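Local coordinates for protein GntR family transcriptional regulator (Streptococcus agalactiae, PDB 7B5U) that binds the second messenger c-di-AMP through its dimeric RCK_C effector domain and probably acts as a DNA-binding transcriptional regulator of the GntR family, at residues Y6-S11 with D66-M71; G22-W27 with T73-R78; I34-H39 with F43-G48. All coordinates share one frame; numbering follows the deposited sequence.

Interaction 1. Residues Y6-S11 with D66-M71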
loop_
_atom_site.group_PDB
_atom_site.type_symbol
_atom_site.label_atom_id
_atom_site.label_comp_id
_atom_site.label_asym_id
_atom_site.label_seq_id
_atom_site.Cartn_x
_atom_site.Cartn_y
_atom_site.Cartn_z
ATOM N N TYR A 6 -0.553 -7.756 7.491
ATOM C CA TYR A 6 -0.752 -7.672 8.925
ATOM C C TYR A 6 -2.051 -6.925 9.213
ATOM O O TYR A 6 -2.513 -6.098 8.415
ATOM C CB TYR A 6 0.392 -6.889 9.559
ATOM C CG TYR A 6 1.717 -7.585 9.474
ATOM C CD1 TYR A 6 2.580 -7.340 8.419
ATOM C CD2 TYR A 6 2.104 -8.499 10.442
ATOM C CE1 TYR A 6 3.795 -7.986 8.328
ATOM C CE2 TYR A 6 3.320 -9.149 10.362
ATOM C CZ TYR A 6 4.161 -8.887 9.302
ATOM O OH TYR A 6 5.375 -9.527 9.202
ATOM N N GLU A 7 -2.629 -7.201 10.387
ATOM C CA GLU A 7 -3.854 -6.551 10.837
ATOM C C GLU A 7 -3.604 -6.003 12.232
ATOM O O GLU A 7 -3.167 -6.747 13.117
ATOM C CB GLU A 7 -5.014 -7.558 10.878
ATOM C CG GLU A 7 -6.350 -6.954 11.297
ATOM C CD GLU A 7 -7.488 -7.964 11.331
ATOM O OE1 GLU A 7 -8.622 -7.567 11.679
ATOM O OE2 GLU A 7 -7.262 -9.153 11.012
ATOM N N ILE A 8 -3.857 -4.712 12.434
ATOM C CA ILE A 8 -3.835 -4.134 13.773
ATOM C C ILE A 8 -5.153 -3.426 14.041
ATOM O O ILE A 8 -5.732 -2.797 13.148
ATOM C CB ILE A 8 -2.641 -3.184 14.019
ATOM C CG1 ILE A 8 -2.662 -1.996 13.054
ATOM C CG2 ILE A 8 -1.323 -3.940 13.972
ATOM C CD1 ILE A 8 -1.646 -0.924 13.416
ATOM N N ILE A 9 -5.630 -3.539 15.275
ATOM C CA ILE A 9 -6.815 -2.825 15.736
ATOM C C ILE A 9 -6.328 -1.626 16.542
ATOM O O ILE A 9 -5.681 -1.795 17.583
ATOM C CB ILE A 9 -7.716 -3.727 16.598
ATOM C CG1 ILE A 9 -8.147 -4.985 15.832
ATOM C CG2 ILE A 9 -8.921 -2.921 17.094
ATOM C CD1 ILE A 9 -8.809 -6.034 16.713
ATOM N N VAL A 10 -6.615 -0.417 16.064
ATOM C CA VAL A 10 -6.119 0.791 16.721
ATOM C C VAL A 10 -7.065 1.203 17.843
ATOM O O VAL A 10 -7.792 2.204 17.760
ATOM C CB VAL A 10 -5.766 1.908 15.712
ATOM C CG1 VAL A 10 -4.560 1.491 14.886
ATOM C CG2 VAL A 10 -6.946 2.247 14.783
ATOM N N SER A 11 -7.046 0.420 18.913
ATOM C CA SER A 11 -7.986 0.570 20.013
ATOM C C SER A 11 -7.488 1.490 21.119
ATOM O O SER A 11 -8.280 1.863 21.993
ATOM C CB SER A 11 -8.325 -0.804 20.592
ATOM O OG SER A 11 -7.146 -1.478 20.989
ATOM N N ASP A 66 9.530 -6.104 11.117
ATOM C CA ASP A 66 9.981 -4.819 11.637
ATOM C C ASP A 66 8.961 -3.725 11.350
ATOM O O ASP A 66 8.725 -2.854 12.194
ATOM C CB ASP A 66 11.346 -4.464 11.049
ATOM C CG ASP A 66 12.043 -3.360 11.822
ATOM O OD1 ASP A 66 12.418 -3.598 12.990
ATOM O OD2 ASP A 66 12.224 -2.255 11.268
ATOM N N VAL A 67 8.345 -3.750 10.159
ATOM C CA VAL A 67 7.288 -2.795 9.849
ATOM C C VAL A 67 6.125 -2.968 10.813
ATOM O O VAL A 67 5.538 -1.987 11.290
ATOM C CB VAL A 67 6.839 -2.968 8.390
ATOM C CG1 VAL A 67 5.591 -2.146 8.123
ATOM C CG2 VAL A 67 7.960 -2.587 7.436
ATOM N N TYR A 68 5.766 -4.220 11.109
ATOM C CA TYR A 68 4.728 -4.469 12.102
ATOM C C TYR A 68 5.080 -3.816 13.440
ATOM O O TYR A 68 4.240 -3.163 14.069
ATOM C CB TYR A 68 4.456 -5.968 12.280
ATOM C CG TYR A 68 3.670 -6.197 13.540
ATOM C CD1 TYR A 68 2.308 -5.931 13.588
ATOM C CD2 TYR A 68 4.305 -6.595 14.716
ATOM C CE1 TYR A 68 1.588 -6.083 14.767
ATOM C CE2 TYR A 68 3.596 -6.756 15.900
ATOM C CZ TYR A 68 2.237 -6.494 15.915
ATOM O OH TYR A 68 1.505 -6.642 17.074
ATOM N N ALA A 69 6.324 -3.990 13.897
ATOM C CA ALA A 69 6.739 -3.399 15.169
ATOM C C ALA A 69 6.625 -1.879 15.143
ATOM O O ALA A 69 6.201 -1.258 16.129
ATOM C CB ALA A 69 8.172 -3.828 15.491
ATOM N N ARG A 70 6.994 -1.260 14.019
ATOM C CA ARG A 70 6.853 0.185 13.873
ATOM C C ARG A 70 5.388 0.619 13.934
ATOM O O ARG A 70 5.056 1.603 14.606
ATOM C CB ARG A 70 7.540 0.657 12.586
ATOM C CG ARG A 70 9.041 0.378 12.597
ATOM C CD ARG A 70 9.728 0.606 11.259
ATOM N NE ARG A 70 9.689 2.014 10.888
ATOM C CZ ARG A 70 10.034 2.484 9.693
ATOM N NH1 ARG A 70 10.465 1.658 8.733
ATOM N NH2 ARG A 70 9.941 3.790 9.465
ATOM N N MET A 71 4.498 -0.085 13.221
ATOM C CA MET A 71 3.080 0.267 13.256
ATOM C C MET A 71 2.510 0.131 14.658
ATOM O O MET A 71 1.746 0.990 15.117
ATOM C CB MET A 71 2.300 -0.594 12.266
ATOM C CG MET A 71 2.500 -0.166 10.835
ATOM S SD MET A 71 1.626 1.368 10.440
ATOM C CE MET A 71 0.015 0.697 10.024
#

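Interaction 2. Residues G22-W27 with T73-R78. With 2BA ((2R,3R,3aS,5R,7aR,9R,10R,10aS,12R,14aR)-2,9-bis(6-amino-9H-purin-9-yl)octahydro-2H,7H-difuro[3,2-d:3',2'-j][1,3,7,9,2,8 ]tetraoxadiphosphacyclododecine-3,5,10,12-tetrol 5,12-dioxide), chain C.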
loop_
_atom_site.group_PDB
_atom_site.type_symbol
_atom_site.label_atom_id
_atom_site.label_comp_id
_atom_site.label_asym_id
_atom_site.label_seq_id
_atom_site.Cartn_x
_atom_site.Cartn_y
_atom_site.Cartn_z
ATOM N N GLY A 22 -2.594 10.429 4.474
ATOM C CA GLY A 22 -1.657 11.382 3.905
ATOM C C GLY A 22 -1.101 12.364 4.920
ATOM O O GLY A 22 0.082 12.713 4.869
ATOM N N GLU A 23 -1.947 12.854 5.832
ATOM C CA GLU A 23 -1.462 13.718 6.906
ATOM C C GLU A 23 -0.446 12.987 7.763
ATOM O O GLU A 23 0.561 13.574 8.186
ATOM C CB GLU A 23 -2.631 14.168 7.790
ATOM C CG GLU A 23 -3.504 15.216 7.158
ATOM C CD GLU A 23 -4.861 15.362 7.833
ATOM O OE1 GLU A 23 -5.150 14.670 8.840
ATOM O OE2 GLU A 23 -5.653 16.191 7.342
ATOM N N LEU A 24 -0.709 11.713 8.058
ATOM C CA LEU A 24 0.211 10.916 8.857
ATOM C C LEU A 24 1.483 10.613 8.092
ATOM O O LEU A 24 2.539 10.423 8.712
ATOM C CB LEU A 24 -0.456 9.610 9.274
ATOM C CG LEU A 24 -1.639 9.776 10.224
ATOM C CD1 LEU A 24 -2.320 8.441 10.434
ATOM C CD2 LEU A 24 -1.180 10.356 11.549
ATOM N N ASN A 25 1.399 10.550 6.759
ATOM C CA ASN A 25 2.539 10.181 5.924
ATOM C C ASN A 25 3.026 8.768 6.270
ATOM O O ASN A 25 4.227 8.524 6.427
ATOM C CB ASN A 25 3.651 11.230 6.043
ATOM C CG ASN A 25 4.487 11.370 4.786
ATOM O OD1 ASN A 25 4.056 11.042 3.663
ATOM N ND2 ASN A 25 5.691 11.880 4.956
ATOM N N VAL A 26 2.072 7.824 6.346
ATOM C CA VAL A 26 2.295 6.545 7.036
ATOM C C VAL A 26 3.540 5.816 6.536
ATOM O O VAL A 26 4.349 5.362 7.346
ATOM C CB VAL A 26 1.050 5.644 6.966
ATOM C CG1 VAL A 26 1.367 4.236 7.490
ATOM C CG2 VAL A 26 -0.091 6.252 7.752
ATOM N N TRP A 27 3.700 5.644 5.211
ATOM C CA TRP A 27 4.830 4.843 4.730
ATOM C C TRP A 27 6.158 5.395 5.235
ATOM O O TRP A 27 7.064 4.629 5.588
ATOM C CB TRP A 27 4.842 4.726 3.193
ATOM C CG TRP A 27 5.930 3.776 2.746
ATOM C CD1 TRP A 27 5.816 2.420 2.601
ATOM C CD2 TRP A 27 7.305 4.092 2.454
ATOM N NE1 TRP A 27 7.023 1.877 2.238
ATOM C CE2 TRP A 27 7.955 2.880 2.141
ATOM C CE3 TRP A 27 8.049 5.281 2.424
ATOM C CZ2 TRP A 27 9.305 2.827 1.795
ATOM C CZ3 TRP A 27 9.391 5.221 2.081
ATOM C CH2 TRP A 27 10.005 4.003 1.770
ATOM N N THR A 73 4.076 0.360 17.543
ATOM C CA THR A 73 4.574 1.445 18.386
ATOM C C THR A 73 3.926 2.769 18.016
ATOM O O THR A 73 3.523 3.548 18.890
ATOM C CB THR A 73 6.090 1.534 18.242
ATOM O OG1 THR A 73 6.670 0.285 18.631
ATOM C CG2 THR A 73 6.664 2.633 19.115
ATOM N N TYR A 74 3.821 3.029 16.719
ATOM C CA TYR A 74 3.284 4.282 16.216
ATOM C C TYR A 74 1.859 4.517 16.699
ATOM O O TYR A 74 1.484 5.658 17.000
ATOM C CB TYR A 74 3.355 4.245 14.689
ATOM C CG TYR A 74 2.997 5.511 13.961
ATOM C CD1 TYR A 74 3.889 6.569 13.890
ATOM C CD2 TYR A 74 1.784 5.624 13.299
ATOM C CE1 TYR A 74 3.573 7.721 13.191
ATOM C CE2 TYR A 74 1.462 6.766 12.594
ATOM C CZ TYR A 74 2.358 7.806 12.547
ATOM O OH TYR A 74 2.035 8.947 11.844
ATOM N N PHE A 75 1.047 3.462 16.787
ATOM C CA PHE A 75 -0.338 3.590 17.221
ATOM C C PHE A 75 -0.544 3.273 18.705
ATOM O O PHE A 75 -1.680 3.014 19.125
ATOM C CB PHE A 75 -1.260 2.764 16.326
ATOM C CG PHE A 75 -1.493 3.380 14.974
ATOM C CD1 PHE A 75 -0.904 2.861 13.843
ATOM C CD2 PHE A 75 -2.291 4.503 14.847
ATOM C CE1 PHE A 75 -1.124 3.447 12.601
ATOM C CE2 PHE A 75 -2.520 5.086 13.615
ATOM C CZ PHE A 75 -1.934 4.558 12.490
ATOM N N ASN A 76 0.528 3.289 19.504
ATOM C CA ASN A 76 0.408 3.208 20.963
ATOM C C ASN A 76 -0.137 1.851 21.414
ATOM O O ASN A 76 -0.916 1.763 22.363
ATOM C CB ASN A 76 -0.416 4.368 21.548
ATOM C CG ASN A 76 -0.312 4.446 23.057
ATOM O OD1 ASN A 76 0.736 4.127 23.637
ATOM N ND2 ASN A 76 -1.401 4.845 23.710
ATOM N N LEU A 77 0.307 0.782 20.749
ATOM C CA LEU A 77 -0.164 -0.569 21.023
ATOM C C LEU A 77 0.879 -1.432 21.734
ATOM O O LEU A 77 0.764 -2.661 21.727
ATOM C CB LEU A 77 -0.630 -1.245 19.732
ATOM C CG LEU A 77 -1.812 -0.587 19.006
ATOM C CD1 LEU A 77 -2.109 -1.276 17.680
ATOM C CD2 LEU A 77 -3.030 -0.614 19.900
ATOM N N ARG A 78 1.878 -0.826 22.375
ATOM C CA ARG A 78 2.966 -1.617 22.951
ATOM C C ARG A 78 2.624 -2.297 24.274
ATOM O O ARG A 78 3.420 -3.124 24.736
ATOM C CB ARG A 78 4.222 -0.759 23.119
ATOM C CG ARG A 78 4.866 -0.336 21.812
ATOM C CD ARG A 78 5.901 -1.325 21.334
ATOM N NE ARG A 78 7.108 -1.299 22.157
ATOM C CZ ARG A 78 8.084 -2.196 22.060
ATOM N NH1 ARG A 78 7.989 -3.181 21.179
ATOM N NH2 ARG A 78 9.151 -2.113 22.843
HETATM P P 2BA C . 4.875 8.673 -0.419
HETATM O O1P 2BA C . 5.055 7.297 0.102
HETATM O O2P 2BA C . 6.082 9.546 -0.508
HETATM O "O5'" 2BA C . 4.138 8.549 -1.859
HETATM C "C5'" 2BA C . 4.023 9.690 -2.678
HETATM C "C4'" 2BA C . 3.002 9.349 -3.801
HETATM O "O4'" 2BA C . 3.494 8.367 -4.555
HETATM C "C3'" 2BA C . 1.635 8.891 -3.233
HETATM O "O3'" 2BA C . 0.854 10.008 -3.011
HETATM C "C2'" 2BA C . 1.179 7.935 -4.363
HETATM O "O2'" 2BA C . 0.461 8.685 -5.432
HETATM C "C1'" 2BA C . 2.312 7.357 -4.807
HETATM N N9 2BA C . 2.664 6.094 -4.168
HETATM C C8 2BA C . 3.655 5.935 -3.253
HETATM N N7 2BA C . 3.678 4.642 -2.876
HETATM C C5 2BA C . 2.681 4.030 -3.563
HETATM C C6 2BA C . 2.219 2.742 -3.618
HETATM N N6 2BA C . 2.753 1.659 -2.854
HETATM N N1 2BA C . 1.208 2.437 -4.433
HETATM C C2 2BA C . 0.609 3.390 -5.193
HETATM N N3 2BA C . 1.051 4.658 -5.182
HETATM C C4 2BA C . 2.075 4.927 -4.348
HETATM P P1 2BA C . -0.464 9.939 -2.021
HETATM O O1P1 2BA C . -1.323 8.766 -2.342
HETATM O O2P1 2BA C . -1.118 11.276 -2.102
HETATM O "O5'1" 2BA C . 0.170 9.669 -0.541
HETATM C "C5'1" 2BA C . 0.885 10.709 0.096
HETATM C "C4'1" 2BA C . 1.633 10.067 1.311
HETATM O "O4'1" 2BA C . 0.756 9.552 2.167
HETATM C "C3'1" 2BA C . 2.578 8.931 0.850
HETATM O "O3'1" 2BA C . 3.795 9.500 0.516
HETATM C "C2'1" 2BA C . 2.551 8.026 2.109
HETATM O "O2'1" 2BA C . 3.586 8.475 3.095
HETATM C "C1'1" 2BA C . 1.303 8.145 2.607
HETATM N N91 2BA C . 0.332 7.169 2.123
HETATM C C81 2BA C . -0.649 7.349 1.201
HETATM N N71 2BA C . -1.303 6.189 1.011
HETATM C C51 2BA C . -0.690 5.284 1.812
HETATM C C61 2BA C . -0.874 3.935 2.060
HETATM N N61 2BA C . -1.915 3.187 1.425
HETATM N N11 2BA C . -0.113 3.313 2.934
HETATM C C21 2BA C . 0.888 3.975 3.561
HETATM N N31 2BA C . 1.110 5.279 3.369
HETATM C C41 2BA C . 0.315 5.892 2.474
HETATM O O HOH W 1 2.567 11.332 12.030
#

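Interaction 3. Residues I34-H39 with F43-G48. With 2BA ((2R,3R,3aS,5R,7aR,9R,10R,10aS,12R,14aR)-2,9-bis(6-amino-9H-purin-9-yl)octahydro-2H,7H-difuro[3,2-d:3',2'-j][1,3,7,9,2,8 ]tetraoxadiphosphacyclododecine-3,5,10,12-tetrol 5,12-dioxide), chain C.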
loop_
_atom_site.group_PDB
_atom_site.type_symbol
_atom_site.label_atom_id
_atom_site.label_comp_id
_atom_site.label_asym_id
_atom_site.label_seq_id
_atom_site.Cartn_x
_atom_site.Cartn_y
_atom_site.Cartn_z
ATOM N N ILE A 34 -0.535 0.533 3.602
ATOM C CA ILE A 34 -1.884 0.151 4.015
ATOM C C ILE A 34 -2.683 -0.300 2.798
ATOM O O ILE A 34 -2.776 0.422 1.797
ATOM C CB ILE A 34 -2.583 1.312 4.743
ATOM C CG1 ILE A 34 -1.841 1.670 6.040
ATOM C CG2 ILE A 34 -4.045 0.966 4.990
ATOM C CD1 ILE A 34 -2.352 2.945 6.702
ATOM N N VAL A 35 -3.252 -1.505 2.878
ATOM C CA VAL A 35 -4.044 -2.055 1.782
ATOM C C VAL A 35 -5.536 -1.881 2.005
ATOM O O VAL A 35 -6.299 -1.854 1.039
ATOM C CB VAL A 35 -3.692 -3.524 1.486
ATOM C CG1 VAL A 35 -2.265 -3.625 1.053
ATOM C CG2 VAL A 35 -3.957 -4.424 2.680
ATOM N N ALA A 36 -5.961 -1.782 3.265
ATOM C CA ALA A 36 -7.377 -1.607 3.550
ATOM C C ALA A 36 -7.557 -1.075 4.963
ATOM O O ALA A 36 -6.722 -1.309 5.838
ATOM C CB ALA A 36 -8.152 -2.922 3.414
ATOM N N ILE A 37 -8.668 -0.365 5.168
ATOM C CA ILE A 37 -9.135 0.034 6.490
ATOM C C ILE A 37 -10.505 -0.584 6.697
ATOM O O ILE A 37 -11.371 -0.499 5.817
ATOM C CB ILE A 37 -9.238 1.563 6.635
ATOM C CG1 ILE A 37 -7.888 2.231 6.412
ATOM C CG2 ILE A 37 -9.804 1.926 8.009
ATOM C CD1 ILE A 37 -8.007 3.706 6.149
ATOM N N GLU A 38 -10.713 -1.180 7.863
ATOM C CA GLU A 38 -12.040 -1.618 8.260
ATOM C C GLU A 38 -12.554 -0.632 9.297
ATOM O O GLU A 38 -11.897 -0.407 10.325
ATOM C CB GLU A 38 -12.025 -3.028 8.838
ATOM C CG GLU A 38 -13.423 -3.550 9.098
ATOM C CD GLU A 38 -13.424 -4.874 9.827
ATOM O OE1 GLU A 38 -12.330 -5.452 10.027
ATOM O OE2 GLU A 38 -14.521 -5.340 10.195
ATOM N N HIS A 39 -13.713 -0.038 9.022
ATOM C CA HIS A 39 -14.298 0.993 9.868
ATOM C C HIS A 39 -15.779 0.685 10.002
ATOM O O HIS A 39 -16.478 0.580 8.990
ATOM C CB HIS A 39 -14.101 2.349 9.194
ATOM C CG HIS A 39 -14.752 3.480 9.918
ATOM N ND1 HIS A 39 -14.361 3.881 11.178
ATOM C CD2 HIS A 39 -15.777 4.291 9.565
ATOM C CE1 HIS A 39 -15.110 4.898 11.565
ATOM N NE2 HIS A 39 -15.976 5.164 10.604
ATOM N N PHE A 43 -15.217 -2.215 4.727
ATOM C CA PHE A 43 -13.848 -2.211 4.234
ATOM C C PHE A 43 -13.693 -1.214 3.099
ATOM O O PHE A 43 -14.552 -1.126 2.213
ATOM C CB PHE A 43 -13.452 -3.597 3.728
ATOM C CG PHE A 43 -13.325 -4.617 4.812
ATOM C CD1 PHE A 43 -14.446 -5.244 5.324
ATOM C CD2 PHE A 43 -12.079 -4.957 5.316
ATOM C CE1 PHE A 43 -14.334 -6.189 6.331
ATOM C CE2 PHE A 43 -11.958 -5.900 6.320
ATOM C CZ PHE A 43 -13.086 -6.516 6.828
ATOM N N ILE A 44 -12.602 -0.460 3.137
ATOM C CA ILE A 44 -12.151 0.349 2.011
ATOM C C ILE A 44 -10.800 -0.198 1.589
ATOM O O ILE A 44 -9.850 -0.204 2.383
ATOM C CB ILE A 44 -12.064 1.840 2.368
ATOM C CG1 ILE A 44 -13.471 2.401 2.592
ATOM C CG2 ILE A 44 -11.338 2.611 1.269
ATOM C CD1 ILE A 44 -13.505 3.873 2.883
ATOM N N VAL A 45 -10.723 -0.674 0.357
ATOM C CA VAL A 45 -9.507 -1.247 -0.207
ATOM C C VAL A 45 -8.816 -0.183 -1.046
ATOM O O VAL A 45 -9.476 0.589 -1.750
ATOM C CB VAL A 45 -9.852 -2.492 -1.048
ATOM C CG1 VAL A 45 -8.605 -3.119 -1.664
ATOM C CG2 VAL A 45 -10.616 -3.510 -0.202
ATOM N N SER A 46 -7.480 -0.146 -0.987
ATOM C CA SER A 46 -6.681 0.866 -1.682
ATOM C C SER A 46 -7.094 2.258 -1.206
ATOM O O SER A 46 -7.614 3.069 -1.989
ATOM C CB SER A 46 -6.800 0.748 -3.202
ATOM O OG SER A 46 -5.765 1.500 -3.795
ATOM N N PRO A 47 -6.870 2.573 0.075
ATOM C CA PRO A 47 -7.599 3.700 0.692
ATOM C C PRO A 47 -7.167 5.087 0.242
ATOM O O PRO A 47 -7.975 6.022 0.343
ATOM C CB PRO A 47 -7.357 3.495 2.193
ATOM C CG PRO A 47 -6.052 2.740 2.249
ATOM C CD PRO A 47 -6.102 1.803 1.075
ATOM N N GLY A 48 -5.929 5.274 -0.194
ATOM C CA GLY A 48 -5.455 6.588 -0.562
ATOM C C GLY A 48 -5.198 7.503 0.623
ATOM O O GLY A 48 -5.433 7.164 1.787
HETATM P P 2BA C . 4.875 8.673 -0.419
HETATM O O1P 2BA C . 5.055 7.297 0.102
HETATM O O2P 2BA C . 6.082 9.546 -0.508
HETATM O "O5'" 2BA C . 4.138 8.549 -1.859
HETATM C "C5'" 2BA C . 4.023 9.690 -2.678
HETATM C "C4'" 2BA C . 3.002 9.349 -3.801
HETATM O "O4'" 2BA C . 3.494 8.367 -4.555
HETATM C "C3'" 2BA C . 1.635 8.891 -3.233
HETATM O "O3'" 2BA C . 0.854 10.008 -3.011
HETATM C "C2'" 2BA C . 1.179 7.935 -4.363
HETATM O "O2'" 2BA C . 0.461 8.685 -5.432
HETATM C "C1'" 2BA C . 2.312 7.357 -4.807
HETATM N N9 2BA C . 2.664 6.094 -4.168
HETATM C C8 2BA C . 3.655 5.935 -3.253
HETATM N N7 2BA C . 3.678 4.642 -2.876
HETATM C C5 2BA C . 2.681 4.030 -3.563
HETATM C C6 2BA C . 2.219 2.742 -3.618
HETATM N N6 2BA C . 2.753 1.659 -2.854
HETATM N N1 2BA C . 1.208 2.437 -4.433
HETATM C C2 2BA C . 0.609 3.390 -5.193
HETATM N N3 2BA C . 1.051 4.658 -5.182
HETATM C C4 2BA C . 2.075 4.927 -4.348
HETATM P P1 2BA C . -0.464 9.939 -2.021
HETATM O O1P1 2BA C . -1.323 8.766 -2.342
HETATM O O2P1 2BA C . -1.118 11.276 -2.102
HETATM O "O5'1" 2BA C . 0.170 9.669 -0.541
HETATM C "C5'1" 2BA C . 0.885 10.709 0.096
HETATM C "C4'1" 2BA C . 1.633 10.067 1.311
HETATM O "O4'1" 2BA C . 0.756 9.552 2.167
HETATM C "C3'1" 2BA C . 2.578 8.931 0.850
HETATM O "O3'1" 2BA C . 3.795 9.500 0.516
HETATM C "C2'1" 2BA C . 2.551 8.026 2.109
HETATM O "O2'1" 2BA C . 3.586 8.475 3.095
HETATM C "C1'1" 2BA C . 1.303 8.145 2.607
HETATM N N91 2BA C . 0.332 7.169 2.123
HETATM C C81 2BA C . -0.649 7.349 1.201
HETATM N N71 2BA C . -1.303 6.189 1.011
HETATM C C51 2BA C . -0.690 5.284 1.812
HETATM C C61 2BA C . -0.874 3.935 2.060
HETATM N N61 2BA C . -1.915 3.187 1.425
HETATM N N11 2BA C . -0.113 3.313 2.934
HETATM C C21 2BA C . 0.888 3.975 3.561
HETATM N N31 2BA C . 1.110 5.279 3.369
HETATM C C41 2BA C . 0.315 5.892 2.474
#

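Interaction 1. Residues Y6-S11 with D66-M71
Strand 6-9, carrying Tyr6 and Ile8, runs almost parallel to the helix segment carrying Tyr68 and Met71, at 11° between their N-to-C directions, and the short axes come within 10.1 Å of each other. Side chains alone bridge this distance, and no hydrogen bond crosses it. Tyr6 and Ile8, two positions apart, leave the same face of the strand, while Tyr68 and Met71, three positions apart, leave the same side of the helix. Tyr68 lays its CB over one face of the Tyr6 ring, toward the CD2-CE2 rim, in a CH-pi contact with CB 4.0 Å from the ring centroid. The two aromatic planes are only 25° apart, but the rings are slid so far past each other that they barely overlap, with centroids 5.7 Å apart. The methylene, rather than ring-on-ring stacking, therefore makes the close approach. Beyond it the Tyr68 ring reaches Ile8, whose CG2 meets the edge near the ring plane, 3.7 Å from CE1. Ile8 holds CG1 between its backbone N and carbonyl carbon (chi1 61°), which divides its branches between two partners: CG2 for the tyrosine, CD1 for the methionine. Met71 is bent at both chi2 and chi3, so its chain curls back and offers CB and CE together to Ile8; CE lies 4.1 Å from Ile8 CD1. The result is an apolar seam, more buried at Ile8 and Met71 than at the two tyrosines. It is helix-on-sheet packing within the RCK_C domain: Tyr6 and Ile8 are backbone-bonded to Phe61 and Ile59 of strand 58-62, Phe75 also packs on Ile8, and Met71 reaches on to Phe61, Ala32 and residues Val26 and Thr30 of helix 26-30.

Interaction 2. Residues G22-W27 with T73-R78
Leu24, the last residue of helix 21-24, packs against Tyr74 and Phe75 where helix 65-74 ends. Its CB already lies 3.6 Å from Tyr74 OH. CG, set anti to its own carbonyl carbon (chi1 -66°), passes the same oxygen at 4.1 Å. There the chain forks. CD2 stays with the tyrosine, 3.5 Å from Tyr74 OH and oblique to the ring, while CD1 turns to the other aromatic and comes 4.4 Å from Phe75 CZ. The leucine thus lies along the phenol end of one ring and touches the far corner of the next. Tyr74 and Phe75 also meet each other, the edge of the tyrosine at CD2 lying over one face of the phenylalanine. A water sits 2.5 Å from Tyr74 OH and donates a weak bond to Leu24 O, linking the end of the phenol to the first helix's last carbonyl. Asn76, with positive phi, closes helix 65-74 in a Schellman motif. Past Leu24 the chain turns through Asn25, also of positive phi, and enters helix 26-30, and here it faces c-di-AMP: the ribose hydroxyl O2'1 donates to Asn25 OD1 at 2.7 Å, and Trp27 N gives a weak bond to adenine N31 at 3.2 Å. Val26 CB packs close to N31 of the same adenine. The second subunit binds the nucleotide through its own Asn25 and Trp27 N, and Trp27 NE1 reaches Ser46 O of that subunit. The chemistry is therefore divided: mainly apolar contact, with a water between Tyr74 OH and Leu24 O, joins the junction of helices 21-24 and 26-30 to the end of helix 65-74, leaving specific hydrogen bonding to the ligand side, consistent with a ligand-binding turn positioned by a hydrophobic second shell.

Interaction 3. Residues I34-H39 with F43-G48
Glu38, its CG anti to the backbone N (chi1 -173°) and its chain extended beyond, reaches across Phe43, whose CG stands beside its own backbone N (chi1 -69°). Glu38 CG lies over one face of the ring, 3.9 Å from the Phe43 centroid in a CH-pi contact. The carboxylate follows, stacked with its plane 20° from the ring and CD 3.4 Å from Phe43 CZ. Beneath these side chains strands 33-39 and 42-45 form an antiparallel beta hairpin. Ile37 and Ile44 are its hydrogen-bonded pair: Ile44 N donates to Ile37 O at 2.9 Å and Ile37 N to Ile44 O at 3.0 Å. Ser46 N reaches Val35 O at 2.9 Å, where Val35 and Ala36 together face Phe60 in a classic beta bulge. Ala36 and Val45, on the Glu38-Phe43 face, both touch Leu3 of the second subunit, while Ser46 OG bonds to Thr33 of that subunit. Pro47 then turns back to the first strand, its CG 3.8 Å from Ile34 CG2. Ile34 pairs its backbone with one adenine of c-di-AMP: its N donates to N11 at 2.9 Å, and its O accepts from amino group N61; the Ile34 side chain lies beside the same base.

How the interactions relate
Interactions 1 and 2 share helix 65-74 and merge into one apolar interior, where Val10 packs on Phe75. Interaction 3 lies across the chain's centre from both, at the other margin of the four-stranded sheet whose outermost strand 6-9 serves interaction 1. Its main-chain hydrogen bonds contrast with the side-chain packing of interaction 1 and the leucine-aromatic contact, with its single water, of interaction 2. Interaction 2 is buried and interaction 1 partly so; interaction 3 is buried near Pro47 but exposed toward Phe43. Interactions 2 and 3 meet through Val26 and Ile34, and their backbones hold different edges of the same adenine.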